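16S rRNA (guanine(1405)-N(7))-methyltransferase (Klebsiella pneumoniae, PDB 6PI9) probably methylates the N7 position of guanine 1405 in 16S rRNA with S-adenosyl-L-methionine as donor, conferring resistance to various aminoglycosides. Local coordinates at residues A85-H90 with N125-G130; D101-R106 with S250-Y255; L118-G123 with C166-E171; L149-A154 with H160-A165. All coordinates share one frame; numbering follows the deposited sequence.

Interaction 1. Residues A85-H90 with N125-G130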
loop_
_atom_site.group_PDB
_atom_site.type_symbol
_atom_site.label_atom_id
_atom_site.label_comp_id
_atom_site.label_asym_id
_atom_site.label_seq_id
_atom_site.Cartn_x
_atom_site.Cartn_y
_atom_site.Cartn_z
ATOM N N ALA A 85 -5.530 -17.653 -10.221
ATOM C CA ALA A 85 -4.483 -17.748 -9.210
ATOM C C ALA A 85 -3.303 -16.833 -9.529
ATOM O O ALA A 85 -2.665 -16.298 -8.615
ATOM C CB ALA A 85 -4.019 -19.199 -9.079
ATOM N N ALA A 86 -2.983 -16.650 -10.813
ATOM C CA ALA A 86 -1.872 -15.773 -11.167
ATOM C C ALA A 86 -2.260 -14.313 -10.991
ATOM O O ALA A 86 -1.540 -13.534 -10.350
ATOM C CB ALA A 86 -1.435 -16.043 -12.602
ATOM N N LEU A 87 -3.401 -13.926 -11.569
ATOM C CA LEU A 87 -3.838 -12.541 -11.507
ATOM C C LEU A 87 -4.054 -12.087 -10.070
ATOM O O LEU A 87 -3.988 -10.880 -9.793
ATOM C CB LEU A 87 -5.109 -12.382 -12.345
ATOM C CG LEU A 87 -4.877 -12.455 -13.852
ATOM C CD1 LEU A 87 -6.198 -12.621 -14.631
ATOM C CD2 LEU A 87 -4.101 -11.215 -14.316
ATOM N N SER A 88 -4.276 -13.036 -9.149
ATOM C CA SER A 88 -4.379 -12.760 -7.719
ATOM C C SER A 88 -3.053 -12.320 -7.101
ATOM O O SER A 88 -3.048 -11.928 -5.929
ATOM C CB SER A 88 -4.902 -13.995 -6.960
ATOM O OG SER A 88 -4.147 -15.160 -7.256
ATOM N N LEU A 89 -1.940 -12.377 -7.831
ATOM C CA LEU A 89 -0.623 -12.098 -7.263
ATOM C C LEU A 89 -0.159 -10.656 -7.456
ATOM O O LEU A 89 0.873 -10.272 -6.883
ATOM C CB LEU A 89 0.417 -13.061 -7.850
ATOM C CG LEU A 89 0.633 -14.334 -7.029
ATOM C CD1 LEU A 89 -0.667 -15.087 -6.681
ATOM C CD2 LEU A 89 1.591 -15.248 -7.762
ATOM N N HIS A 90 -0.893 -9.847 -8.224
ATOM C CA HIS A 90 -0.695 -8.406 -8.262
ATOM C C HIS A 90 -1.850 -7.735 -7.517
ATOM O O HIS A 90 -3.013 -8.007 -7.824
ATOM C CB HIS A 90 -0.635 -7.894 -9.701
ATOM C CG HIS A 90 -0.195 -6.472 -9.808
ATOM N ND1 HIS A 90 -1.037 -5.415 -9.519
ATOM C CD2 HIS A 90 0.981 -5.923 -10.204
ATOM C CE1 HIS A 90 -0.388 -4.276 -9.697
ATOM N NE2 HIS A 90 0.837 -4.555 -10.118
ATOM N N ASN A 125 -2.997 -6.091 -15.521
ATOM C CA ASN A 125 -4.371 -5.994 -16.004
ATOM C C ASN A 125 -4.561 -6.480 -17.444
ATOM O O ASN A 125 -5.662 -6.973 -17.749
ATOM C CB ASN A 125 -4.858 -4.550 -15.854
ATOM C CG ASN A 125 -6.332 -4.417 -16.204
ATOM O OD1 ASN A 125 -7.197 -5.006 -15.525
ATOM N ND2 ASN A 125 -6.622 -3.683 -17.273
ATOM N N PRO A 126 -3.592 -6.357 -18.365
ATOM C CA PRO A 126 -3.847 -6.841 -19.746
ATOM C C PRO A 126 -4.038 -8.337 -19.846
ATOM O O PRO A 126 -4.660 -8.821 -20.813
ATOM C CB PRO A 126 -2.616 -6.349 -20.520
ATOM C CG PRO A 126 -1.771 -5.508 -19.445
ATOM C CD PRO A 126 -2.580 -5.262 -18.328
ATOM N N ILE A 127 -3.550 -9.097 -18.869
ATOM C CA ILE A 127 -3.856 -10.525 -18.844
ATOM C C ILE A 127 -5.314 -10.756 -18.430
ATOM O O ILE A 127 -6.008 -11.600 -19.004
ATOM C CB ILE A 127 -2.871 -11.244 -17.917
ATOM C CG1 ILE A 127 -1.449 -11.089 -18.464
ATOM C CG2 ILE A 127 -3.257 -12.724 -17.769
ATOM C CD1 ILE A 127 -0.385 -11.627 -17.541
ATOM N N LEU A 128 -5.801 -10.001 -17.444
ATOM C CA LEU A 128 -7.213 -10.058 -17.065
ATOM C C LEU A 128 -8.113 -9.686 -18.237
ATOM O O LEU A 128 -9.021 -10.446 -18.599
ATOM C CB LEU A 128 -7.468 -9.136 -15.869
ATOM C CG LEU A 128 -8.899 -9.063 -15.322
ATOM C CD1 LEU A 128 -9.437 -10.492 -15.079
ATOM C CD2 LEU A 128 -8.888 -8.269 -14.036
ATOM N N LEU A 129 -7.872 -8.513 -18.838
ATOM C CA LEU A 129 -8.552 -8.118 -20.076
ATOM C C LEU A 129 -8.518 -9.197 -21.139
ATOM O O LEU A 129 -9.544 -9.540 -21.739
ATOM C CB LEU A 129 -7.898 -6.864 -20.646
ATOM C CG LEU A 129 -8.058 -5.612 -19.825
ATOM C CD1 LEU A 129 -7.319 -4.471 -20.564
ATOM C CD2 LEU A 129 -9.529 -5.363 -19.681
ATOM N N GLY A 130 -7.332 -9.679 -21.465
ATOM C CA GLY A 130 -7.232 -10.619 -22.560
ATOM C C GLY A 130 -8.064 -11.863 -22.342
ATOM O O GLY A 130 -8.629 -12.422 -23.295
#

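Interaction 2. Residues D101-R106 with S250-Y255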
loop_
_atom_site.group_PDB
_atom_site.type_symbol
_atom_site.label_atom_id
_atom_site.label_comp_id
_atom_site.label_asym_id
_atom_site.label_seq_id
_atom_site.Cartn_x
_atom_site.Cartn_y
_atom_site.Cartn_z
ATOM N N ASP A 101 -16.599 -9.623 -13.607
ATOM C CA ASP A 101 -17.752 -9.781 -14.484
ATOM C C ASP A 101 -18.564 -8.491 -14.534
ATOM O O ASP A 101 -18.759 -7.903 -15.606
ATOM C CB ASP A 101 -18.601 -10.961 -14.030
ATOM C CG ASP A 101 -17.920 -12.294 -14.289
ATOM O OD1 ASP A 101 -17.132 -12.385 -15.257
ATOM O OD2 ASP A 101 -18.195 -13.255 -13.530
ATOM N N GLU A 102 -18.985 -7.996 -13.376
ATOM C CA GLU A 102 -19.640 -6.698 -13.344
ATOM C C GLU A 102 -18.808 -5.623 -14.058
ATOM O O GLU A 102 -19.351 -4.811 -14.817
ATOM C CB GLU A 102 -19.911 -6.318 -11.893
ATOM C CG GLU A 102 -20.647 -5.048 -11.780
ATOM C CD GLU A 102 -20.880 -4.590 -10.349
ATOM O OE1 GLU A 102 -20.544 -5.347 -9.412
ATOM O OE2 GLU A 102 -21.408 -3.466 -10.164
ATOM N N TRP A 103 -17.478 -5.617 -13.848
ATOM C CA TRP A 103 -16.627 -4.596 -14.445
ATOM C C TRP A 103 -16.689 -4.650 -15.981
ATOM O O TRP A 103 -16.849 -3.627 -16.656
ATOM C CB TRP A 103 -15.188 -4.787 -13.933
ATOM C CG TRP A 103 -14.238 -3.618 -14.110
ATOM C CD1 TRP A 103 -13.861 -2.694 -13.156
ATOM C CD2 TRP A 103 -13.541 -3.266 -15.305
ATOM N NE1 TRP A 103 -12.986 -1.783 -13.699
ATOM C CE2 TRP A 103 -12.765 -2.120 -15.014
ATOM C CE3 TRP A 103 -13.502 -3.809 -16.605
ATOM C CZ2 TRP A 103 -11.973 -1.506 -15.963
ATOM C CZ3 TRP A 103 -12.722 -3.200 -17.550
ATOM C CH2 TRP A 103 -11.959 -2.055 -17.227
ATOM N N MET A 104 -16.560 -5.831 -16.560
ATOM C CA MET A 104 -16.612 -5.887 -18.017
ATOM C C MET A 104 -18.016 -5.581 -18.543
ATOM O O MET A 104 -18.161 -4.859 -19.539
ATOM C CB MET A 104 -16.134 -7.246 -18.500
ATOM C CG MET A 104 -14.631 -7.369 -18.544
ATOM S SD MET A 104 -13.892 -6.503 -19.947
ATOM C CE MET A 104 -14.553 -7.441 -21.332
ATOM N N ARG A 105 -19.056 -6.110 -17.883
ATOM C CA ARG A 105 -20.423 -5.788 -18.277
ATOM C C ARG A 105 -20.646 -4.285 -18.345
ATOM O O ARG A 105 -21.349 -3.792 -19.234
ATOM C CB ARG A 105 -21.411 -6.415 -17.296
ATOM C CG ARG A 105 -22.857 -6.423 -17.770
ATOM C CD ARG A 105 -23.793 -6.787 -16.635
ATOM N NE ARG A 105 -23.277 -7.911 -15.853
ATOM C CZ ARG A 105 -23.049 -7.868 -14.542
ATOM N NH1 ARG A 105 -23.304 -6.762 -13.854
ATOM N NH2 ARG A 105 -22.574 -8.937 -13.915
ATOM N N ARG A 106 -20.100 -3.551 -17.381
ATOM C CA ARG A 106 -20.284 -2.095 -17.336
ATOM C C ARG A 106 -19.283 -1.205 -18.084
ATOM O O ARG A 106 -19.592 -0.051 -18.382
ATOM C CB ARG A 106 -20.384 -1.628 -15.878
ATOM C CG ARG A 106 -21.485 -2.311 -15.082
ATOM C CD ARG A 106 -22.386 -1.294 -14.402
ATOM N NE ARG A 106 -22.286 -1.362 -12.947
ATOM C CZ ARG A 106 -22.732 -0.420 -12.123
ATOM N NH1 ARG A 106 -22.600 -0.566 -10.811
ATOM N NH2 ARG A 106 -23.313 0.668 -12.608
ATOM N N SER A 250 -16.570 -3.118 -6.779
ATOM C CA SER A 250 -15.570 -3.876 -6.012
ATOM C C SER A 250 -14.430 -2.983 -5.480
ATOM O O SER A 250 -13.233 -3.259 -5.653
ATOM C CB SER A 250 -15.035 -5.034 -6.862
ATOM O OG SER A 250 -13.955 -5.693 -6.227
ATOM N N ASP A 251 -14.830 -1.908 -4.799
ATOM C CA ASP A 251 -13.944 -0.905 -4.189
ATOM C C ASP A 251 -13.087 -0.198 -5.229
ATOM O O ASP A 251 -11.950 0.192 -4.933
ATOM C CB ASP A 251 -13.057 -1.497 -3.082
ATOM C CG ASP A 251 -13.850 -1.805 -1.768
ATOM O OD1 ASP A 251 -13.739 -2.960 -1.311
ATOM O OD2 ASP A 251 -14.545 -0.900 -1.189
ATOM N N GLU A 252 -13.614 -0.052 -6.454
ATOM C CA GLU A 252 -12.976 0.758 -7.489
ATOM C C GLU A 252 -14.009 1.761 -7.983
ATOM O O GLU A 252 -15.058 1.355 -8.476
ATOM C CB GLU A 252 -12.473 -0.146 -8.648
ATOM C CG GLU A 252 -11.689 0.621 -9.714
ATOM C CD GLU A 252 -10.950 -0.316 -10.655
ATOM O OE1 GLU A 252 -11.360 -1.477 -10.770
ATOM O OE2 GLU A 252 -9.937 0.090 -11.248
ATOM N N LEU A 253 -13.715 3.058 -7.845
ATOM C CA LEU A 253 -14.557 4.107 -8.429
ATOM C C LEU A 253 -14.157 4.302 -9.884
ATOM O O LEU A 253 -12.997 4.639 -10.158
ATOM C CB LEU A 253 -14.362 5.418 -7.667
ATOM C CG LEU A 253 -14.938 6.722 -8.290
ATOM C CD1 LEU A 253 -16.464 6.688 -8.401
ATOM C CD2 LEU A 253 -14.427 7.888 -7.421
ATOM N N VAL A 254 -15.112 4.131 -10.807
ATOM C CA VAL A 254 -14.823 4.071 -12.246
ATOM C C VAL A 254 -15.519 5.247 -12.932
ATOM O O VAL A 254 -16.695 5.469 -12.713
ATOM C CB VAL A 254 -15.322 2.753 -12.881
ATOM C CG1 VAL A 254 -14.948 2.717 -14.419
ATOM C CG2 VAL A 254 -14.772 1.525 -12.139
ATOM N N TYR A 255 -14.781 5.973 -13.766
ATOM C CA TYR A 255 -15.284 7.061 -14.603
ATOM C C TYR A 255 -15.109 6.696 -16.072
ATOM O O TYR A 255 -14.013 6.310 -16.487
ATOM C CB TYR A 255 -14.472 8.343 -14.400
ATOM C CG TYR A 255 -14.781 9.055 -13.106
ATOM C CD1 TYR A 255 -15.788 9.998 -13.034
ATOM C CD2 TYR A 255 -14.042 8.787 -11.957
ATOM C CE1 TYR A 255 -16.054 10.664 -11.816
ATOM C CE2 TYR A 255 -14.321 9.440 -10.761
ATOM C CZ TYR A 255 -15.296 10.351 -10.702
ATOM O OH TYR A 255 -15.544 11.004 -9.496
#

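Interaction 3. Residues L118-G123 with C166-E171. With SAH (S-adenosyl-L-homocysteine), chain B.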
loop_
_atom_site.group_PDB
_atom_site.type_symbol
_atom_site.label_atom_id
_atom_site.label_comp_id
_atom_site.label_asym_id
_atom_site.label_seq_id
_atom_site.Cartn_x
_atom_site.Cartn_y
_atom_site.Cartn_z
ATOM N N LEU A 118 -5.068 1.257 -24.947
ATOM C CA LEU A 118 -3.823 1.497 -24.217
ATOM C C LEU A 118 -4.098 1.251 -22.736
ATOM O O LEU A 118 -5.065 1.769 -22.220
ATOM C CB LEU A 118 -3.391 2.949 -24.372
ATOM C CG LEU A 118 -3.226 3.498 -25.774
ATOM C CD1 LEU A 118 -2.619 4.892 -25.644
ATOM C CD2 LEU A 118 -2.374 2.572 -26.603
ATOM N N ASP A 119 -3.252 0.487 -22.048
ATOM C CA ASP A 119 -3.468 0.235 -20.608
ATOM C C ASP A 119 -2.279 0.879 -19.899
ATOM O O ASP A 119 -1.180 0.335 -19.936
ATOM C CB ASP A 119 -3.554 -1.267 -20.350
ATOM C CG ASP A 119 -4.035 -1.614 -18.975
ATOM O OD1 ASP A 119 -4.035 -0.731 -18.064
ATOM O OD2 ASP A 119 -4.427 -2.812 -18.821
ATOM N N LEU A 120 -2.488 2.056 -19.269
ATOM C CA LEU A 120 -1.367 2.879 -18.804
ATOM C C LEU A 120 -1.082 2.493 -17.369
ATOM O O LEU A 120 -2.013 2.425 -16.562
ATOM C CB LEU A 120 -1.694 4.372 -18.841
ATOM C CG LEU A 120 -1.432 5.179 -20.100
ATOM C CD1 LEU A 120 -2.318 4.653 -21.157
ATOM C CD2 LEU A 120 -1.779 6.636 -19.842
ATOM N N ALA A 121 0.182 2.201 -17.075
ATOM C CA ALA A 121 0.562 1.652 -15.787
ATOM C C ALA A 121 -0.225 0.372 -15.561
ATOM O O ALA A 121 -0.971 0.220 -14.605
ATOM C CB ALA A 121 0.315 2.665 -14.661
ATOM N N CYS A 122 -0.018 -0.576 -16.483
ATOM C CA CYS A 122 -0.940 -1.679 -16.709
ATOM C C CYS A 122 -0.851 -2.764 -15.660
ATOM O O CYS A 122 -1.818 -3.512 -15.504
ATOM C CB CYS A 122 -0.691 -2.310 -18.095
ATOM S SG CYS A 122 0.968 -3.044 -18.299
ATOM N N GLY A 123 0.265 -2.848 -14.932
ATOM C CA GLY A 123 0.439 -3.963 -14.011
ATOM C C GLY A 123 0.226 -5.272 -14.731
ATOM O O GLY A 123 0.741 -5.478 -15.822
ATOM N N CYS A 166 7.472 2.035 -19.802
ATOM C CA CYS A 166 7.075 3.434 -19.960
ATOM C C CYS A 166 7.079 4.119 -18.606
ATOM O O CYS A 166 6.370 3.641 -17.716
ATOM C CB CYS A 166 5.631 3.499 -20.496
ATOM S SG CYS A 166 5.005 5.187 -20.548
ATOM N N ASP A 167 7.784 5.240 -18.466
ATOM C CA ASP A 167 7.687 6.051 -17.238
ATOM C C ASP A 167 6.825 7.261 -17.585
ATOM O O ASP A 167 7.276 8.160 -18.302
ATOM C CB ASP A 167 9.071 6.459 -16.683
ATOM C CG ASP A 167 8.959 7.172 -15.310
ATOM O OD1 ASP A 167 7.897 7.775 -15.023
ATOM O OD2 ASP A 167 9.956 7.200 -14.558
ATOM N N LEU A 168 5.612 7.289 -17.040
ATOM C CA LEU A 168 4.609 8.317 -17.309
ATOM C C LEU A 168 4.947 9.694 -16.723
ATOM O O LEU A 168 4.200 10.663 -16.959
ATOM C CB LEU A 168 3.271 7.837 -16.799
ATOM C CG LEU A 168 2.719 6.645 -17.619
ATOM C CD1 LEU A 168 1.541 6.102 -16.855
ATOM C CD2 LEU A 168 2.239 7.049 -19.031
ATOM N N LEU A 169 6.044 9.838 -15.977
ATOM C CA LEU A 169 6.505 11.156 -15.592
ATOM C C LEU A 169 7.409 11.759 -16.645
ATOM O O LEU A 169 7.617 12.989 -16.680
ATOM C CB LEU A 169 7.277 11.087 -14.254
ATOM C CG LEU A 169 6.445 11.429 -12.991
ATOM C CD1 LEU A 169 6.062 12.822 -13.084
ATOM C CD2 LEU A 169 5.160 10.720 -12.871
ATOM N N SER A 170 8.012 10.937 -17.486
ATOM C CA SER A 170 8.861 11.532 -18.484
ATOM C C SER A 170 8.368 11.282 -19.895
ATOM O O SER A 170 8.985 11.787 -20.846
ATOM C CB SER A 170 10.316 11.064 -18.289
ATOM O OG SER A 170 10.352 9.713 -17.927
ATOM N N GLU A 171 7.235 10.591 -20.059
ATOM C CA GLU A 171 6.717 10.337 -21.401
ATOM C C GLU A 171 5.201 10.492 -21.376
ATOM O O GLU A 171 4.557 9.959 -20.480
ATOM C CB GLU A 171 7.104 8.916 -21.858
ATOM C CG GLU A 171 6.554 8.537 -23.211
ATOM C CD GLU A 171 6.719 7.045 -23.589
ATOM O OE1 GLU A 171 7.454 6.262 -22.932
ATOM O OE2 GLU A 171 6.115 6.671 -24.601
HETATM N N SAH B . -3.650 -0.159 -13.733
HETATM C CA SAH B . -3.304 -1.445 -13.088
HETATM C CB SAH B . -2.224 -1.247 -12.039
HETATM C CG SAH B . -2.480 -0.168 -10.947
HETATM S SD SAH B . -1.208 -0.272 -9.605
HETATM C C SAH B . -4.547 -2.083 -12.438
HETATM O O SAH B . -5.474 -1.312 -12.113
HETATM O OXT SAH B . -4.613 -3.305 -12.199
HETATM C "C5'" SAH B . -0.190 1.188 -10.091
HETATM C "C4'" SAH B . 0.815 0.886 -11.242
HETATM O "O4'" SAH B . 1.412 2.120 -11.698
HETATM C "C3'" SAH B . 1.984 -0.099 -10.950
HETATM O "O3'" SAH B . 1.973 -1.189 -11.895
HETATM C "C2'" SAH B . 3.256 0.727 -11.132
HETATM O "O2'" SAH B . 4.268 -0.077 -11.743
HETATM C "C1'" SAH B . 2.751 1.796 -12.112
HETATM N N9 SAH B . 3.459 3.060 -12.036
HETATM C C8 SAH B . 3.678 3.821 -10.916
HETATM N N7 SAH B . 4.269 4.988 -11.314
HETATM C C5 SAH B . 4.469 4.919 -12.669
HETATM C C6 SAH B . 5.056 5.756 -13.591
HETATM N N6 SAH B . 5.648 6.882 -13.252
HETATM N N1 SAH B . 5.003 5.396 -14.927
HETATM C C2 SAH B . 4.481 4.210 -15.320
HETATM N N3 SAH B . 3.906 3.350 -14.422
HETATM C C4 SAH B . 3.920 3.741 -13.116
#

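Interaction 4. Residues L149-A154 with H160-A165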
loop_
_atom_site.group_PDB
_atom_site.type_symbol
_atom_site.label_atom_id
_atom_site.label_comp_id
_atom_site.label_asym_id
_atom_site.label_seq_id
_atom_site.Cartn_x
_atom_site.Cartn_y
_atom_site.Cartn_z
ATOM N N LEU A 149 5.745 -10.499 -18.245
ATOM C CA LEU A 149 4.683 -11.491 -18.093
ATOM C C LEU A 149 3.572 -11.265 -19.102
ATOM O O LEU A 149 3.033 -12.222 -19.679
ATOM C CB LEU A 149 4.115 -11.432 -16.679
ATOM C CG LEU A 149 4.988 -12.048 -15.584
ATOM C CD1 LEU A 149 4.312 -11.887 -14.219
ATOM C CD2 LEU A 149 5.282 -13.494 -15.896
ATOM N N VAL A 150 3.219 -10.002 -19.321
ATOM C CA VAL A 150 2.178 -9.678 -20.284
ATOM C C VAL A 150 2.565 -10.145 -21.679
ATOM O O VAL A 150 1.784 -10.810 -22.355
ATOM C CB VAL A 150 1.891 -8.179 -20.250
ATOM C CG1 VAL A 150 1.041 -7.805 -21.444
ATOM C CG2 VAL A 150 1.182 -7.873 -18.929
ATOM N N ASN A 151 3.773 -9.800 -22.131
ATOM C CA ASN A 151 4.197 -10.180 -23.481
ATOM C C ASN A 151 4.266 -11.694 -23.645
ATOM O O ASN A 151 3.869 -12.238 -24.688
ATOM C CB ASN A 151 5.563 -9.553 -23.802
ATOM C CG ASN A 151 5.452 -8.092 -24.132
ATOM O OD1 ASN A 151 4.495 -7.705 -24.783
ATOM N ND2 ASN A 151 6.415 -7.268 -23.681
ATOM N N GLU A 152 4.806 -12.392 -22.647
ATOM C CA GLU A 152 4.903 -13.847 -22.726
ATOM C C GLU A 152 3.524 -14.493 -22.789
ATOM O O GLU A 152 3.278 -15.396 -23.598
ATOM C CB GLU A 152 5.673 -14.372 -21.520
ATOM C CG GLU A 152 7.132 -13.977 -21.529
ATOM C CD GLU A 152 7.917 -14.633 -20.409
ATOM O OE1 GLU A 152 7.659 -15.839 -20.133
ATOM O OE2 GLU A 152 8.791 -13.947 -19.821
ATOM N N THR A 153 2.614 -14.057 -21.920
ATOM C CA THR A 153 1.285 -14.656 -21.903
ATOM C C THR A 153 0.565 -14.385 -23.213
ATOM O O THR A 153 -0.072 -15.276 -23.786
ATOM C CB THR A 153 0.491 -14.103 -20.714
ATOM O OG1 THR A 153 1.216 -14.375 -19.507
ATOM C CG2 THR A 153 -0.930 -14.711 -20.647
ATOM N N ALA A 154 0.662 -13.147 -23.708
ATOM C CA ALA A 154 -0.032 -12.772 -24.938
ATOM C C ALA A 154 0.460 -13.580 -26.135
ATOM O O ALA A 154 -0.350 -14.081 -26.919
ATOM C CB ALA A 154 0.130 -11.276 -25.192
ATOM N N HIS A 160 -3.031 -10.094 -29.797
ATOM C CA HIS A 160 -2.250 -8.990 -30.331
ATOM C C HIS A 160 -1.700 -8.121 -29.225
ATOM O O HIS A 160 -0.770 -7.348 -29.476
ATOM C CB HIS A 160 -3.092 -8.161 -31.292
ATOM C CG HIS A 160 -3.513 -8.937 -32.510
ATOM N ND1 HIS A 160 -4.675 -8.672 -33.208
ATOM C CD2 HIS A 160 -2.917 -9.972 -33.148
ATOM C CE1 HIS A 160 -4.777 -9.517 -34.222
ATOM N NE2 HIS A 160 -3.718 -10.311 -34.212
ATOM N N THR A 161 -2.222 -8.297 -28.017
ATOM C CA THR A 161 -1.788 -7.537 -26.858
ATOM C C THR A 161 -0.288 -7.658 -26.620
ATOM O O THR A 161 0.295 -8.735 -26.762
ATOM C CB THR A 161 -2.577 -8.019 -25.638
ATOM O OG1 THR A 161 -3.914 -7.526 -25.742
ATOM C CG2 THR A 161 -2.013 -7.492 -24.331
ATOM N N ARG A 162 0.320 -6.537 -26.225
ATOM C CA ARG A 162 1.752 -6.452 -25.935
ATOM C C ARG A 162 1.915 -5.446 -24.806
ATOM O O ARG A 162 1.010 -4.677 -24.517
ATOM C CB ARG A 162 2.563 -5.986 -27.147
ATOM C CG ARG A 162 2.659 -6.966 -28.332
ATOM C CD ARG A 162 3.335 -8.272 -27.988
ATOM N NE ARG A 162 3.473 -9.156 -29.159
ATOM C CZ ARG A 162 2.528 -10.008 -29.580
ATOM N NH1 ARG A 162 1.383 -10.113 -28.926
ATOM N NH2 ARG A 162 2.738 -10.787 -30.651
ATOM N N ALA A 163 3.107 -5.400 -24.211
ATOM C CA ALA A 163 3.409 -4.358 -23.229
ATOM C C ALA A 163 4.829 -3.854 -23.452
ATOM O O ALA A 163 5.667 -4.542 -24.040
ATOM C CB ALA A 163 3.276 -4.853 -21.789
ATOM N N ARG A 164 5.093 -2.636 -22.968
ATOM C CA ARG A 164 6.425 -2.078 -23.110
ATOM C C ARG A 164 6.734 -1.195 -21.914
ATOM O O ARG A 164 5.847 -0.733 -21.196
ATOM C CB ARG A 164 6.536 -1.249 -24.386
ATOM C CG ARG A 164 5.513 -0.095 -24.332
ATOM C CD ARG A 164 6.085 1.047 -25.058
ATOM N NE ARG A 164 5.262 2.241 -25.221
ATOM C CZ ARG A 164 5.513 3.415 -24.655
ATOM N NH1 ARG A 164 6.563 3.578 -23.826
ATOM N NH2 ARG A 164 4.735 4.443 -24.961
ATOM N N ALA A 165 8.022 -0.974 -21.700
ATOM C CA ALA A 165 8.447 -0.040 -20.648
ATOM C C ALA A 165 7.918 1.378 -20.872
ATOM O O ALA A 165 8.076 1.945 -21.957
ATOM C CB ALA A 165 9.967 -0.008 -20.648
#

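Interaction 1. Residues A85-H90 with N125-G130
Leu-87 pushes its two methyl groups against Ile-127 and Leu-128, on the helix that follows the first strand of the Rossmann-like methyltransferase fold. The cross-contact is purely apolar and buried. CD2 of Leu-87 lies 3.8 Å from CB of Ile-127 and almost as near to its CG2. The other methyl, CD1, rests on the backbone of the next residue, 3.7 Å from CA of Leu-128, with the CD1 atoms of the two leucines 3.9 Å apart. One leucine end thus spans two consecutive residues of helix 125-131. With its CG anti to the carbonyl carbon (chi1 -72°), Leu-87 sends this fork across to the helix.

The polar bonds of 85-90 run to the start of the following helix, not across the contact. A type I turn runs from Leu-87 to His-90. It brings His-90, which touches the bound S-adenosyl-L-homocysteine, to the N-cap of helix 91-96, where its ND1 takes the backbone N-H of Ser-92.

Interaction 2. Residues D101-R106 with S250-Y255
Trp-103 of helix 100-111 faces Glu-252 and Val-254 on strand 252-259, although the closest CA atoms of the two segments, those of Trp-103 and Ser-250, are 8.5 Å apart. The strand belongs to the antiparallel end of the mixed seven-stranded sheet of this Rossmann-like methyltransferase, and the gap to the helix is bridged by side chains. Trp-103 carries its indole toward the strand with CG anti to the backbone N (chi1 -163°). There NE1 of Trp-103 comes within 3.4 Å of OE1 of Glu-252, the indole and carboxylate planes being turned 35° against each other. CG2 of Val-254 packs obliquely beside the same five-membered ring, 4.1 Å from NE1 of Trp-103.

Glu-252, extended beyond CG, has stronger partners: OE1 forms a salt bridge with Arg-96, a residue that binds S-adenosylhomocysteine, and OE2 is hydrogen-bonded to Thr-212. Trp-103 therefore flanks a second-shell carboxylate of the cofactor site. One helical turn is closed by a salt bridge in the guanidinium plane, Arg-106 NH1 to Glu-102 OE2 at 3.2 Å.

Interaction 3. Residues L118-G123 with C166-E171
Leu-168 meets Leu-120 and Ala-121 beside the adenine of S-adenosylhomocysteine, joining the end of the first strand of a Rossmann-like methyltransferase fold to the loop after strand 162-165. The two leucines cross at about a right angle, CD2 of Leu-120 lying 4.1 Å from CD2 of Leu-168. CD1 of Leu-168 packs against Ala-121, 4.1 Å from its N. That same Leu-168 side chain covers one face of the base at N1 and C2, with its CD1 3.8 Å from C2 of the ligand.

Both segments also bind the ligand by polar bonds. Leu-168 N gives a nearly straight hydrogen bond to adenine N1 (2.9 Å, 169°). Asp-167 OD1 accepts from N6 of the ligand at 3.0 Å. The base is thus read by a donor and an acceptor from adjacent residues. At the other end of the ligand, its amino N donates to Ala-121 O at 2.8 Å. Gly-123 CA passes 3.8 Å from O3' of the ligand.

Further out, Asp-141 holds Gly-123 N. Arg-29 and Thr-26 hold OD2 of Asp-167, fixing the carboxylate whose OD1 closes an Asx turn by accepting Leu-169 N at 2.9 Å, on the anti side and 31° out of the carboxylate plane.

Interaction 4. Residues L149-A154 with H160-A165
Asn-151 OD1 accepts the backbone N-H of Ala-163 at 2.8 Å, and Asn-151 ND2 returns a bond of the same length to Ala-163 O. This pair of bonds clamps the amide on a single residue of the strand and fixes its rotation. Ala-163 O lies close to the amide plane, whereas each donor approaches its carbonyl oxygen tilted by about 35° from the carbonyl plane. Asn-151 reaches the strand with CG anti to the carbonyl carbon (chi1 -77°).

The contact lies inside the beta-alpha-beta unit of strand 137-141, helix 144-157 and strand 162-165. Segment 149-154 of the helix and strand 162-165 run nearly antiparallel, 158° between directions, with axes 6.7 Å apart at closest approach. Small side chains line the interface: Val-150 CG1 packs on Ala-163 CB at 3.7 Å, and Ala-154 CB presses to 3.0 Å from Thr-161 O, a tight fit. The same carbonyl oxygen accepts a hydrogen bond from Arg-162 NH1 at 2.8 Å, which meets it from above its plane. Within the helix, Thr-153 OG1 and Thr-153 N reach Leu-149 O from opposite faces.

Strand 162-165 is the outermost on its side of the sheet within the chain. Arg-162 and Arg-164 pair with strand 137-141, so Ala-163 turns its N-H and C=O the other way, and the Asn-151 amide satisfies both, much as a neighbouring strand would.

Interactions 1, 3 and 4 touch one another; 1 and 3 reach the ligand, while 4 lies behind them, its Val-150 side chain about 10 Å from it. Asn-125 ND2 of interaction 1 lies 2.8 Å from Asp-119 OD2 of interaction 3, probably hydrogen-bonded, and Ile-127 CD1 packs 3.7 Å from Thr-153 OG1 of interaction 4. A salt bridge, Glu-171 OE2 to Arg-164 NH2 at 2.6 Å, ties interactions 3 and 4. Interaction 2 touches none of them, though its nearest atoms come within about 4 Å of interaction 1, and its Glu-252 side chain is about 5 Å from the ligand. Ligand-binding Arg-96 lies about 4 Å, side chain to side chain, from Leu-128.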